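Local coordinates for protein Gp26 (Listeria phage P40, PDB 4JZ5) that probably cleaves glycosidic bonds of the Listeria cell-wall peptidoglycan through its family 25 glycosyl hydrolase catalytic domain, as a phage endolysin, at residues W31-N36 and A202-V207. Sequence-based numbering, arbitrary orientation.
Sequences WQPTVN and AIASPV
Gln32 and Asn36 bind loop 31-36 directly to segment 202-207, one through a side-chain amide and the other through its backbone. The NE2 of Gln32 donates to the carbonyl O of Pro206 at 2.9 Å, lying in the plane of that carbonyl; the bond is bent (139° at the hydrogen), and the acceptor lies somewhat out of the Gln32 amide plane. A bend of the Gln32 chain about CB-CG (chi2 73°) turns the amide toward Pro206 and lays CG against Ile203, 3.7 Å from its CG2. On the other branch of Ile203, CG1 and CD1 meet both methyls of Val35, the two side chains running alongside each other; Val35 CG1 comes within 4.0 Å of Ile203 CG1. At the far end the Asn36 N to Ala202 O bond is nearly straight (178°), and the methyl of Ala202 packs at 3.4 Å against the carbonyl O of Asn36.

Three waters also bridge the segments, two of them from backbone to backbone. Beside the Gln32 bond, one donates to both Trp31 O and Pro206 O, so the carbonyl gripped by Gln32 receives two bonds. In the gap between the direct bonds, a second links Thr34 N to the hydroxyl of Ser205 in one of that residue's two conformers, and a third joins Thr34 O to Ala204 N.

Further out, Gln32 OE1 accepts a bond from Ser29 N, fixing the amide at both its polar atoms, while Asn36 directs OD1 to the hydroxyl of Ser38. Leu40 covers Val35 and Ala202. The contact thus ties the loop after strand 25-28 to the chain entering strand 206-211, its antiparallel neighbour, on the periphery of the mixed beta/alpha-barrel of family 25 glycosyl hydrolases.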
loop_
_atom_site.group_PDB
_atom_site.type_symbol
_atom_site.label_atom_id
_atom_site.label_comp_id
_atom_site.label_asym_id
_atom_site.label_seq_id
_atom_site.Cartn_x
_atom_site.Cartn_y
_atom_site.Cartn_z
ATOM N N TRP A 31 2.848 12.704 3.266
ATOM C CA TRP A 31 2.659 13.722 2.238
ATOM C C TRP A 31 1.227 14.248 2.173
ATOM O O TRP A 31 0.952 15.219 1.467
ATOM C CB TRP A 31 3.100 13.163 0.886
ATOM C CG TRP A 31 4.564 12.897 0.850
ATOM C CD1 TRP A 31 5.178 11.687 0.801
ATOM C CD2 TRP A 31 5.605 13.874 0.885
ATOM N NE1 TRP A 31 6.545 11.845 0.793
ATOM C CE2 TRP A 31 6.830 13.181 0.847
ATOM C CE3 TRP A 31 5.619 15.272 0.945
ATOM C CZ2 TRP A 31 8.060 13.839 0.865
ATOM C CZ3 TRP A 31 6.839 15.922 0.963
ATOM C CH2 TRP A 31 8.044 15.205 0.921
ATOM N N GLN A 32 0.332 13.615 2.921
ATOM C CA GLN A 32 -1.022 14.105 3.125
ATOM C C GLN A 32 -1.189 14.394 4.614
ATOM O O GLN A 32 -1.810 13.618 5.335
ATOM C CB GLN A 32 -2.054 13.086 2.641
ATOM C CG GLN A 32 -2.123 12.912 1.127
ATOM C CD GLN A 32 -0.938 12.170 0.560
ATOM O OE1 GLN A 32 -0.483 11.158 1.126
ATOM N NE2 GLN A 32 -0.440 12.637 -0.575
ATOM N N PRO A 33 -0.588 15.491 5.094
ATOM C CA PRO A 33 -0.575 15.707 6.544
ATOM C C PRO A 33 -1.928 16.038 7.141
ATOM O O PRO A 33 -2.118 15.779 8.331
ATOM C CB PRO A 33 0.392 16.883 6.709
ATOM C CG PRO A 33 0.337 17.597 5.376
ATOM C CD PRO A 33 0.218 16.492 4.375
ATOM N N THR A 34 -2.837 16.617 6.363
ATOM C CA THR A 34 -4.196 16.876 6.817
ATOM C C THR A 34 -5.173 16.195 5.882
ATOM O O THR A 34 -5.137 16.384 4.666
ATOM C CB THR A 34 -4.479 18.382 6.851
ATOM O OG1 THR A 34 -3.646 18.980 7.842
ATOM C CG2 THR A 34 -5.925 18.653 7.191
ATOM N N VAL A 35 -6.025 15.365 6.472
ATOM C CA VAL A 35 -7.035 14.634 5.726
ATOM C C VAL A 35 -8.346 14.771 6.474
ATOM O O VAL A 35 -8.396 14.505 7.679
ATOM C CB VAL A 35 -6.675 13.130 5.640
ATOM C CG1 VAL A 35 -7.797 12.320 4.981
ATOM C CG2 VAL A 35 -5.370 12.924 4.907
ATOM N N ASN A 36 -9.415 15.168 5.794
ATOM C CA ASN A 36 -10.738 15.121 6.388
ATOM C C ASN A 36 -11.264 13.698 6.250
ATOM O O ASN A 36 -11.877 13.334 5.237
ATOM C CB ASN A 36 -11.672 16.124 5.714
ATOM C CG ASN A 36 -13.081 16.066 6.264
ATOM O OD1 ASN A 36 -13.383 15.279 7.167
ATOM N ND2 ASN A 36 -13.961 16.874 5.702
ATOM N N ALA A 202 -11.418 16.257 0.335
ATOM C CA ALA A 202 -10.994 15.969 1.703
ATOM C C ALA A 202 -9.498 16.137 1.951
ATOM O O ALA A 202 -9.059 16.082 3.097
ATOM C CB ALA A 202 -11.393 14.560 2.066
ATOM N N ILE A 203 -8.715 16.322 0.892
ATOM C CA ILE A 203 -7.261 16.374 1.006
ATOM C C ILE A 203 -6.738 17.497 0.117
ATOM O O ILE A 203 -6.996 17.513 -1.081
ATOM C CB ILE A 203 -6.609 15.047 0.568
ATOM C CG1 ILE A 203 -7.136 13.899 1.421
ATOM C CG2 ILE A 203 -5.108 15.125 0.686
ATOM C CD1 ILE A 203 -6.601 12.533 0.997
ATOM N N ALA A 204 -6.009 18.446 0.682
ATOM C CA ALA A 204 -5.527 19.559 -0.132
ATOM C C ALA A 204 -4.474 19.124 -1.152
ATOM O O ALA A 204 -4.438 19.598 -2.294
ATOM C CB ALA A 204 -4.958 20.645 0.770
ATOM N N SER A 205 -3.641 18.194 -0.719
ATOM C CA SER A 205 -2.478 17.740 -1.455
ATOM C C SER A 205 -2.795 16.749 -2.571
ATOM O O SER A 205 -3.790 16.030 -2.505
ATOM C CB SER A 205 -1.550 17.041 -0.467
ATOM O OG SER A 205 -1.753 17.535 0.843
ATOM N N PRO A 206 -1.919 16.666 -3.585
ATOM C CA PRO A 206 -2.130 15.602 -4.567
ATOM C C PRO A 206 -2.188 14.269 -3.841
ATOM O O PRO A 206 -1.481 14.083 -2.844
ATOM C CB PRO A 206 -0.892 15.690 -5.455
ATOM C CG PRO A 206 -0.323 17.068 -5.205
ATOM C CD PRO A 206 -0.685 17.431 -3.821
ATOM N N VAL A 207 -3.040 13.377 -4.307
ATOM C CA VAL A 207 -3.157 12.089 -3.675
ATOM C C VAL A 207 -3.157 10.996 -4.731
ATOM O O VAL A 207 -3.698 11.122 -5.823
ATOM C CB VAL A 207 -4.398 12.022 -2.756
ATOM C CG1 VAL A 207 -5.676 12.130 -3.541
ATOM C CG2 VAL A 207 -4.366 10.758 -1.893
HETATM O O HOH W 1 0.805 15.071 -1.599
HETATM O O HOH W 2 -2.835 17.241 3.231
HETATM O O HOH W 3 -5.804 18.845 3.524
#